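Long-range contacts in soluble lytic murein transglycosylase (Escherichia coli, PDB 1QSA), which cleaves the glycosidic bonds between N-acetylmuramic acid and N-acetylglucosamine in peptidoglycan, leaving a 1,6-anhydro bond in the muramic acid residue: residues R89-F94 with C106-A111; G100-Q105 with S134-C139; E127-G132 with K141-W146. One frame throughout, in Å; residues are numbered along the deposited sequence.

Contact 1: residues R89-F94 with C106-A111; sequences RGLLAF and CNYYYA
Leu-91 and Leu-92, consecutive residues near the end of helix 88-94, straddle the methyl group of Ala-111 on helix 102-114. In Leu-91 the CG lies anti to the backbone N (chi1 -167°), and the two methyls divide the work: CD2 sits 4.0 Å from Ala-111 CB and also meets the backbone at Tyr-108 CA, while CD1 rests 3.8 Å from the carbonyl oxygen Asn-107 O. Leu-92 turns its CG beside the backbone N instead (chi1 -63°). Its CG then packs 3.8 Å from Ala-111 CB, and CD1 reaches on to Ala-111 O at 3.7 Å. The other methyl, CD2, touches the Tyr-108 ring 3.6 Å from CE1; this leucine and the tyrosine side chain cross at about a right angle. Tyr-108 thus offers apolar ring atoms to Leu-92, while its hydroxyl OH hydrogen-bonds Pro-96 O. No hydrogen bond spans the two segments. The axes of segments 89-94 and 106-111 come within 9.3 Å of each other, their N-to-C directions 117° apart, in this superhelix of helices. Helix 69-84 packs against both sides of the pair, through Val-79 and Ala-83 on Leu-91 and Ala-83 on Asn-107, and helix 138-148 lies against Cys-106 and Asn-107 of helix 102-114 through Ala-138.

Contact 2: residues G100-Q105 with S134-C139; sequences GTTEAQ and SQPNAC
Pro-136 lays its ring against the first turn of helix 102-114, where Thr-102 and Glu-103 receive it. Its CD is 3.6 Å from Thr-102 CG2, and its CG comes 3.7 Å from the backbone atom Glu-103 N. The same threonine methyl also meets the amide of Gln-135, OE1 3.6 Å from Thr-102 CG2. Glu-103 CB packs against the ring at Pro-136 CB, 3.9 Å away. Beyond it, Glu-103 CG lies anti to the backbone N (chi1 -175°), which carries the chain past the proline to the methyl of Ala-138, 3.8 Å from CG to CB. The contact joins a helix start to the loop leading into helix 138-148. Thr-101 is the N-cap of helix 102-114: its OG1 accepts from Ala-104 N at 3.1 Å, with an N-H to acceptor angle of 157°. The Gln-135 chain bends at chi2 (-75°), and its NE2 is anchored by a hydrogen bond to Leu-128 O at the end of helix 118-129. Farther out, the disulfide between Cys-139 and Cys-106 ties helix 138-148 covalently to helix 102-114, and Ser-76 OG of helix 69-84 accepts from Thr-101 N.

Contact 3: residues E127-G132 with K141-W146; sequences ELWLTG and KLFSVW
Aromatic packing dominates here, with Trp-129 at the middle of a cluster that includes Phe-143 and Trp-146. Trp-129 plays two roles in two T-shaped (edge-to-face) pairs. Its benzo edge points at the face of Phe-143: CE3 stands over the centre of that ring, 3.6 Å from Phe-143 CG, and the planes meet at 81°. Its own face, over the five-membered ring, receives the edge of Trp-146, whose CZ3 comes to 3.4 Å from Trp-129 CG, offset toward the rim, with the planes at 79°. The CG of Trp-129 is anti to the backbone N (chi1 175°), swinging the indole across to helix 138-148, where Phe-143 and Trp-146 lie three residues, about one turn, apart. The three rings thus join two consecutive helices of the alpha-superhelix, 118-129 and 138-148, just where the first of them ends; Leu-130 then centres an inverse gamma turn, with Thr-131 N bonded to Trp-129 O at 2.8 Å. Aliphatic contacts extend the interface from the cluster. Leu-128 CD1 meets Leu-142 CD2 at 3.9 Å, the two side chains crossing at about a right angle, and Leu-128 CB lies 4.1 Å from Phe-143 CE1. The rim of the phenyl ring also comes near the backbone, Phe-143 CZ being 3.8 Å from Leu-128 O. Outside the two segments, Trp-129 NE1 hydrogen-bonds Ala-156 O of helix 154-166, and Arg-160 of the same helix makes a cation-pi contact with the indole.

Overall arrangement
Helices 88-94, 102-114, 118-129 and 138-148 follow one another along the chain, and the three contacts knit them together on the same side of the chain's centre, within the alpha-superhelix. Contact 1 closes before contact 3 opens, whereas contact 2 interleaves with both. Centres lie about 13 Å apart for contacts 1 and 2, about 10 Å for contacts 2 and 3, and about 16 Å for contacts 1 and 3. Contacts 1 and 2 share helix 102-114; contacts 2 and 3 share helix 138-148. Lys-141 NZ, probably hydrogen-bonded to Asn-107 OD1, links contacts 1 and 3. With the disulfide between contacts 1 and 2, they hold these helices together away from the predicted active-site Glu-478.

Contact 1: residues R89-F94 with C106-A111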
loop_
_atom_site.group_PDB
_atom_site.type_symbol
_atom_site.label_atom_id
_atom_site.label_comp_id
_atom_site.label_asym_id
_atom_site.label_seq_id
_atom_site.Cartn_x
_atom_site.Cartn_y
_atom_site.Cartn_z
ATOM N N ARG A 89 -11.177 -23.974 28.255
ATOM C CA ARG A 89 -10.159 -24.119 29.293
ATOM C C ARG A 89 -8.795 -24.374 28.621
ATOM O O ARG A 89 -7.778 -23.758 28.986
ATOM C CB ARG A 89 -10.518 -25.289 30.209
ATOM C CG ARG A 89 -9.485 -25.572 31.283
ATOM C CD ARG A 89 -9.849 -26.815 32.065
ATOM N NE ARG A 89 -8.749 -27.245 32.928
ATOM C CZ ARG A 89 -8.029 -28.345 32.725
ATOM N NH1 ARG A 89 -8.308 -29.142 31.704
ATOM N NH2 ARG A 89 -7.047 -28.661 33.561
ATOM N N GLY A 90 -8.790 -25.262 27.627
ATOM C CA GLY A 90 -7.556 -25.586 26.913
ATOM C C GLY A 90 -6.981 -24.412 26.137
ATOM O O GLY A 90 -5.757 -24.228 26.055
ATOM N N LEU A 91 -7.870 -23.602 25.576
ATOM C CA LEU A 91 -7.464 -22.421 24.813
ATOM C C LEU A 91 -6.640 -21.486 25.702
ATOM O O LEU A 91 -5.542 -21.067 25.328
ATOM C CB LEU A 91 -8.709 -21.705 24.273
ATOM C CG LEU A 91 -8.532 -20.621 23.201
ATOM C CD1 LEU A 91 -9.848 -20.406 22.490
ATOM C CD2 LEU A 91 -8.013 -19.318 23.810
ATOM N N LEU A 92 -7.137 -21.208 26.909
ATOM C CA LEU A 92 -6.429 -20.326 27.829
ATOM C C LEU A 92 -5.158 -20.963 28.415
ATOM O O LEU A 92 -4.203 -20.265 28.749
ATOM C CB LEU A 92 -7.384 -19.811 28.917
ATOM C CG LEU A 92 -8.529 -18.959 28.354
ATOM C CD1 LEU A 92 -9.514 -18.564 29.455
ATOM C CD2 LEU A 92 -7.934 -17.694 27.728
ATOM N N ALA A 93 -5.132 -22.286 28.507
ATOM C CA ALA A 93 -3.957 -22.975 29.024
ATOM C C ALA A 93 -2.864 -22.916 27.958
ATOM O O ALA A 93 -1.684 -22.747 28.264
ATOM C CB ALA A 93 -4.305 -24.436 29.368
ATOM N N PHE A 94 -3.284 -22.983 26.700
ATOM C CA PHE A 94 -2.360 -22.947 25.572
ATOM C C PHE A 94 -1.896 -21.516 25.268
ATOM O O PHE A 94 -0.725 -21.287 24.915
ATOM C CB PHE A 94 -3.023 -23.573 24.330
ATOM C CG PHE A 94 -2.213 -23.404 23.069
ATOM C CD1 PHE A 94 -1.089 -24.207 22.832
ATOM C CD2 PHE A 94 -2.536 -22.405 22.148
ATOM C CE1 PHE A 94 -0.295 -24.009 21.692
ATOM C CE2 PHE A 94 -1.749 -22.199 21.004
ATOM C CZ PHE A 94 -0.627 -23.002 20.778
ATOM N N CYS A 106 -10.686 -12.724 19.337
ATOM C CA CYS A 106 -12.130 -12.901 19.511
ATOM C C CYS A 106 -12.364 -14.191 20.301
ATOM O O CYS A 106 -13.156 -14.237 21.238
ATOM C CB CYS A 106 -12.832 -13.051 18.166
ATOM S SG CYS A 106 -12.775 -11.605 17.055
ATOM N N ASN A 107 -11.651 -15.244 19.924
ATOM C CA ASN A 107 -11.804 -16.527 20.596
ATOM C C ASN A 107 -11.238 -16.538 22.018
ATOM O O ASN A 107 -11.804 -17.166 22.921
ATOM C CB ASN A 107 -11.197 -17.639 19.735
ATOM C CG ASN A 107 -12.081 -17.986 18.547
ATOM O OD1 ASN A 107 -13.308 -18.065 18.680
ATOM N ND2 ASN A 107 -11.472 -18.217 17.395
ATOM N N TYR A 108 -10.148 -15.800 22.218
ATOM C CA TYR A 108 -9.504 -15.685 23.526
ATOM C C TYR A 108 -10.475 -15.045 24.521
ATOM O O TYR A 108 -10.653 -15.542 25.644
ATOM C CB TYR A 108 -8.242 -14.828 23.389
ATOM C CG TYR A 108 -7.544 -14.480 24.689
ATOM C CD1 TYR A 108 -6.605 -15.354 25.258
ATOM C CD2 TYR A 108 -7.782 -13.259 25.333
ATOM C CE1 TYR A 108 -5.915 -15.017 26.430
ATOM C CE2 TYR A 108 -7.096 -12.912 26.513
ATOM C CZ TYR A 108 -6.161 -13.795 27.049
ATOM O OH TYR A 108 -5.455 -13.430 28.180
ATOM N N TYR A 109 -11.093 -13.931 24.124
ATOM C CA TYR A 109 -12.045 -13.274 25.017
ATOM C C TYR A 109 -13.319 -14.068 25.234
ATOM O O TYR A 109 -13.865 -14.051 26.332
ATOM C CB TYR A 109 -12.297 -11.834 24.587
ATOM C CG TYR A 109 -11.063 -11.015 24.846
ATOM C CD1 TYR A 109 -10.616 -10.814 26.158
ATOM C CD2 TYR A 109 -10.302 -10.502 23.801
ATOM C CE1 TYR A 109 -9.452 -10.130 26.418
ATOM C CE2 TYR A 109 -9.113 -9.809 24.056
ATOM C CZ TYR A 109 -8.704 -9.629 25.368
ATOM O OH TYR A 109 -7.554 -8.936 25.645
ATOM N N TYR A 110 -13.760 -14.824 24.229
ATOM C CA TYR A 110 -14.950 -15.657 24.419
ATOM C C TYR A 110 -14.559 -16.774 25.412
ATOM O O TYR A 110 -15.357 -17.161 26.273
ATOM C CB TYR A 110 -15.427 -16.259 23.098
ATOM C CG TYR A 110 -16.758 -16.966 23.197
ATOM C CD1 TYR A 110 -17.947 -16.247 23.374
ATOM C CD2 TYR A 110 -16.838 -18.352 23.088
ATOM C CE1 TYR A 110 -19.178 -16.892 23.432
ATOM C CE2 TYR A 110 -18.068 -19.011 23.143
ATOM C CZ TYR A 110 -19.233 -18.275 23.314
ATOM O OH TYR A 110 -20.447 -18.936 23.353
ATOM N N ALA A 111 -13.317 -17.263 25.322
ATOM C CA ALA A 111 -12.843 -18.293 26.263
ATOM C C ALA A 111 -12.833 -17.723 27.688
ATOM O O ALA A 111 -13.123 -18.442 28.650
ATOM C CB ALA A 111 -11.449 -18.778 25.882
#

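Contact 2: residues G100-Q105 with S134-C139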
loop_
_atom_site.group_PDB
_atom_site.type_symbol
_atom_site.label_atom_id
_atom_site.label_comp_id
_atom_site.label_asym_id
_atom_site.label_seq_id
_atom_site.Cartn_x
_atom_site.Cartn_y
_atom_site.Cartn_z
ATOM N N GLY A 100 -2.106 -13.085 18.785
ATOM C CA GLY A 100 -1.786 -12.106 17.760
ATOM C C GLY A 100 -2.819 -11.659 16.748
ATOM O O GLY A 100 -2.867 -10.474 16.409
ATOM N N THR A 101 -3.626 -12.576 16.233
ATOM C CA THR A 101 -4.606 -12.195 15.217
ATOM C C THR A 101 -5.926 -11.776 15.817
ATOM O O THR A 101 -6.264 -12.178 16.930
ATOM C CB THR A 101 -4.866 -13.336 14.224
ATOM O OG1 THR A 101 -5.519 -14.423 14.895
ATOM C CG2 THR A 101 -3.546 -13.834 13.646
ATOM N N THR A 102 -6.693 -10.999 15.061
ATOM C CA THR A 102 -7.990 -10.557 15.539
ATOM C C THR A 102 -8.912 -11.735 15.790
ATOM O O THR A 102 -9.562 -11.788 16.842
ATOM C CB THR A 102 -8.662 -9.599 14.548
ATOM O OG1 THR A 102 -7.769 -8.513 14.289
ATOM C CG2 THR A 102 -9.940 -9.044 15.145
ATOM N N GLU A 103 -8.919 -12.704 14.876
ATOM C CA GLU A 103 -9.778 -13.883 15.022
ATOM C C GLU A 103 -9.436 -14.643 16.304
ATOM O O GLU A 103 -10.329 -14.981 17.088
ATOM C CB GLU A 103 -9.677 -14.810 13.811
ATOM C CG GLU A 103 -10.645 -15.983 13.887
ATOM C CD GLU A 103 -10.543 -16.924 12.699
ATOM O OE1 GLU A 103 -9.791 -16.631 11.738
ATOM O OE2 GLU A 103 -11.212 -17.977 12.733
ATOM N N ALA A 104 -8.140 -14.848 16.552
ATOM C CA ALA A 104 -7.695 -15.533 17.773
ATOM C C ALA A 104 -8.066 -14.709 19.017
ATOM O O ALA A 104 -8.408 -15.280 20.057
ATOM C CB ALA A 104 -6.180 -15.794 17.735
ATOM N N GLN A 105 -8.019 -13.379 18.919
ATOM C CA GLN A 105 -8.370 -12.523 20.060
ATOM C C GLN A 105 -9.858 -12.655 20.381
ATOM O O GLN A 105 -10.240 -12.704 21.555
ATOM C CB GLN A 105 -7.998 -11.071 19.773
ATOM C CG GLN A 105 -6.482 -10.853 19.756
ATOM C CD GLN A 105 -6.090 -9.514 19.163
ATOM O OE1 GLN A 105 -6.945 -8.674 18.872
ATOM N NE2 GLN A 105 -4.788 -9.299 19.002
ATOM N N SER A 134 -15.451 -4.638 9.384
ATOM C CA SER A 134 -16.161 -5.870 9.703
ATOM C C SER A 134 -15.106 -6.794 10.302
ATOM O O SER A 134 -14.045 -7.004 9.707
ATOM C CB SER A 134 -16.750 -6.505 8.445
ATOM O OG SER A 134 -17.867 -5.754 7.995
ATOM N N GLN A 135 -15.385 -7.287 11.502
ATOM C CA GLN A 135 -14.476 -8.170 12.239
ATOM C C GLN A 135 -14.728 -9.657 11.934
ATOM O O GLN A 135 -15.728 -10.003 11.306
ATOM C CB GLN A 135 -14.622 -7.885 13.745
ATOM C CG GLN A 135 -14.144 -6.501 14.162
ATOM C CD GLN A 135 -12.621 -6.387 14.182
ATOM O OE1 GLN A 135 -11.940 -6.716 13.205
ATOM N NE2 GLN A 135 -12.081 -5.952 15.311
ATOM N N PRO A 136 -13.812 -10.554 12.360
ATOM C CA PRO A 136 -14.007 -11.986 12.094
ATOM C C PRO A 136 -15.352 -12.516 12.598
ATOM O O PRO A 136 -15.883 -12.041 13.607
ATOM C CB PRO A 136 -12.835 -12.648 12.842
ATOM C CG PRO A 136 -11.746 -11.619 12.748
ATOM C CD PRO A 136 -12.509 -10.307 13.005
ATOM N N ASN A 137 -15.880 -13.517 11.895
ATOM C CA ASN A 137 -17.146 -14.147 12.267
ATOM C C ASN A 137 -17.032 -14.681 13.699
ATOM O O ASN A 137 -18.022 -14.714 14.429
ATOM C CB ASN A 137 -17.489 -15.273 11.276
ATOM C CG ASN A 137 -18.786 -15.992 11.620
ATOM O OD1 ASN A 137 -18.785 -17.195 11.823
ATOM N ND2 ASN A 137 -19.894 -15.258 11.680
ATOM N N ALA A 138 -15.811 -15.036 14.109
ATOM C CA ALA A 138 -15.548 -15.545 15.465
ATOM C C ALA A 138 -15.958 -14.556 16.571
ATOM O O ALA A 138 -16.241 -14.955 17.700
ATOM C CB ALA A 138 -14.064 -15.904 15.617
ATOM N N CYS A 139 -15.934 -13.260 16.262
ATOM C CA CYS A 139 -16.304 -12.246 17.244
ATOM C C CYS A 139 -17.801 -12.126 17.465
ATOM O O CYS A 139 -18.231 -11.567 18.481
ATOM C CB CYS A 139 -15.727 -10.868 16.858
ATOM S SG CYS A 139 -14.231 -10.389 17.803
#

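Contact 3: residues E127-G132 with K141-W146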
loop_
_atom_site.group_PDB
_atom_site.type_symbol
_atom_site.label_atom_id
_atom_site.label_comp_id
_atom_site.label_asym_id
_atom_site.label_seq_id
_atom_site.Cartn_x
_atom_site.Cartn_y
_atom_site.Cartn_z
ATOM N N GLU A 127 -12.793 -3.420 22.927
ATOM C CA GLU A 127 -11.668 -3.027 22.090
ATOM C C GLU A 127 -11.834 -3.561 20.655
ATOM O O GLU A 127 -11.522 -2.871 19.688
ATOM C CB GLU A 127 -10.367 -3.536 22.704
ATOM C CG GLU A 127 -9.115 -3.055 21.994
ATOM C CD GLU A 127 -7.844 -3.427 22.739
ATOM O OE1 GLU A 127 -7.859 -3.438 23.994
ATOM O OE2 GLU A 127 -6.827 -3.707 22.067
ATOM N N LEU A 128 -12.333 -4.786 20.538
ATOM C CA LEU A 128 -12.555 -5.427 19.242
ATOM C C LEU A 128 -13.772 -4.827 18.520
ATOM O O LEU A 128 -13.866 -4.849 17.290
ATOM C CB LEU A 128 -12.755 -6.942 19.445
ATOM C CG LEU A 128 -11.511 -7.762 19.834
ATOM C CD1 LEU A 128 -11.902 -9.130 20.412
ATOM C CD2 LEU A 128 -10.596 -7.915 18.620
ATOM N N TRP A 129 -14.702 -4.300 19.305
ATOM C CA TRP A 129 -15.934 -3.723 18.793
ATOM C C TRP A 129 -15.772 -2.341 18.179
ATOM O O TRP A 129 -16.394 -2.035 17.167
ATOM C CB TRP A 129 -16.945 -3.635 19.945
ATOM C CG TRP A 129 -18.249 -2.953 19.629
ATOM C CD1 TRP A 129 -18.602 -1.655 19.923
ATOM C CD2 TRP A 129 -19.405 -3.559 19.038
ATOM N NE1 TRP A 129 -19.906 -1.428 19.554
ATOM C CE2 TRP A 129 -20.425 -2.574 19.008
ATOM C CE3 TRP A 129 -19.684 -4.839 18.533
ATOM C CZ2 TRP A 129 -21.698 -2.830 18.493
ATOM C CZ3 TRP A 129 -20.953 -5.098 18.018
ATOM C CH2 TRP A 129 -21.946 -4.091 18.002
ATOM N N LEU A 130 -14.946 -1.514 18.801
ATOM C CA LEU A 130 -14.776 -0.133 18.363
ATOM C C LEU A 130 -13.958 0.093 17.106
ATOM O O LEU A 130 -12.873 0.686 17.123
ATOM C CB LEU A 130 -14.305 0.741 19.536
ATOM C CG LEU A 130 -15.344 0.845 20.668
ATOM C CD1 LEU A 130 -14.720 1.466 21.897
ATOM C CD2 LEU A 130 -16.570 1.646 20.223
ATOM N N THR A 131 -14.552 -0.332 15.999
ATOM C CA THR A 131 -13.970 -0.197 14.662
ATOM C C THR A 131 -15.102 -0.258 13.637
ATOM O O THR A 131 -16.113 -0.944 13.843
ATOM C CB THR A 131 -12.940 -1.308 14.345
ATOM O OG1 THR A 131 -12.427 -1.112 13.019
ATOM C CG2 THR A 131 -13.568 -2.697 14.438
ATOM N N GLY A 132 -14.943 0.507 12.559
ATOM C CA GLY A 132 -15.926 0.522 11.485
ATOM C C GLY A 132 -15.728 -0.652 10.538
ATOM O O GLY A 132 -16.549 -0.895 9.655
ATOM N N LYS A 141 -20.126 -14.314 18.351
ATOM C CA LYS A 141 -20.573 -14.941 19.601
ATOM C C LYS A 141 -20.140 -14.117 20.833
ATOM O O LYS A 141 -20.860 -14.044 21.837
ATOM C CB LYS A 141 -20.064 -16.389 19.688
ATOM C CG LYS A 141 -18.537 -16.550 19.622
ATOM C CD LYS A 141 -18.166 -18.048 19.615
ATOM C CE LYS A 141 -16.657 -18.259 19.573
ATOM N NZ LYS A 141 -16.078 -17.766 18.287
ATOM N N LEU A 142 -18.977 -13.481 20.732
ATOM C CA LEU A 142 -18.442 -12.651 21.810
ATOM C C LEU A 142 -19.265 -11.369 21.967
ATOM O O LEU A 142 -19.619 -10.997 23.080
ATOM C CB LEU A 142 -16.969 -12.290 21.551
ATOM C CG LEU A 142 -16.338 -11.309 22.555
ATOM C CD1 LEU A 142 -16.284 -11.890 23.989
ATOM C CD2 LEU A 142 -14.938 -10.924 22.070
ATOM N N PHE A 143 -19.552 -10.698 20.848
ATOM C CA PHE A 143 -20.338 -9.473 20.883
ATOM C C PHE A 143 -21.749 -9.782 21.387
ATOM O O PHE A 143 -22.363 -8.959 22.059
ATOM C CB PHE A 143 -20.404 -8.824 19.487
ATOM C CG PHE A 143 -19.076 -8.338 18.969
ATOM C CD1 PHE A 143 -18.062 -7.949 19.846
ATOM C CD2 PHE A 143 -18.849 -8.241 17.588
ATOM C CE1 PHE A 143 -16.836 -7.467 19.367
ATOM C CE2 PHE A 143 -17.632 -7.760 17.094
ATOM C CZ PHE A 143 -16.624 -7.371 17.977
ATOM N N SER A 144 -22.257 -10.962 21.036
ATOM C CA SER A 144 -23.593 -11.397 21.450
ATOM C C SER A 144 -23.685 -11.575 22.966
ATOM O O SER A 144 -24.590 -11.022 23.598
ATOM C CB SER A 144 -23.968 -12.701 20.745
ATOM O OG SER A 144 -25.295 -13.068 21.067
ATOM N N VAL A 145 -22.757 -12.325 23.565
ATOM C CA VAL A 145 -22.806 -12.524 25.022
ATOM C C VAL A 145 -22.499 -11.234 25.775
ATOM O O VAL A 145 -23.050 -10.990 26.859
ATOM C CB VAL A 145 -21.896 -13.706 25.522
ATOM C CG1 VAL A 145 -22.376 -15.030 24.922
ATOM C CG2 VAL A 145 -20.422 -13.464 25.202
ATOM N N TRP A 146 -21.653 -10.387 25.186
ATOM C CA TRP A 146 -21.289 -9.107 25.784
ATOM C C TRP A 146 -22.548 -8.262 25.925
ATOM O O TRP A 146 -22.832 -7.729 27.002
ATOM C CB TRP A 146 -20.252 -8.392 24.913
ATOM C CG TRP A 146 -19.877 -6.999 25.340
ATOM C CD1 TRP A 146 -19.765 -6.513 26.619
ATOM C CD2 TRP A 146 -19.538 -5.911 24.470
ATOM N NE1 TRP A 146 -19.374 -5.195 26.593
ATOM C CE2 TRP A 146 -19.228 -4.801 25.287
ATOM C CE3 TRP A 146 -19.462 -5.773 23.075
ATOM C CZ2 TRP A 146 -18.843 -3.563 24.756
ATOM C CZ3 TRP A 146 -19.082 -4.544 22.548
ATOM C CH2 TRP A 146 -18.774 -3.455 23.391
#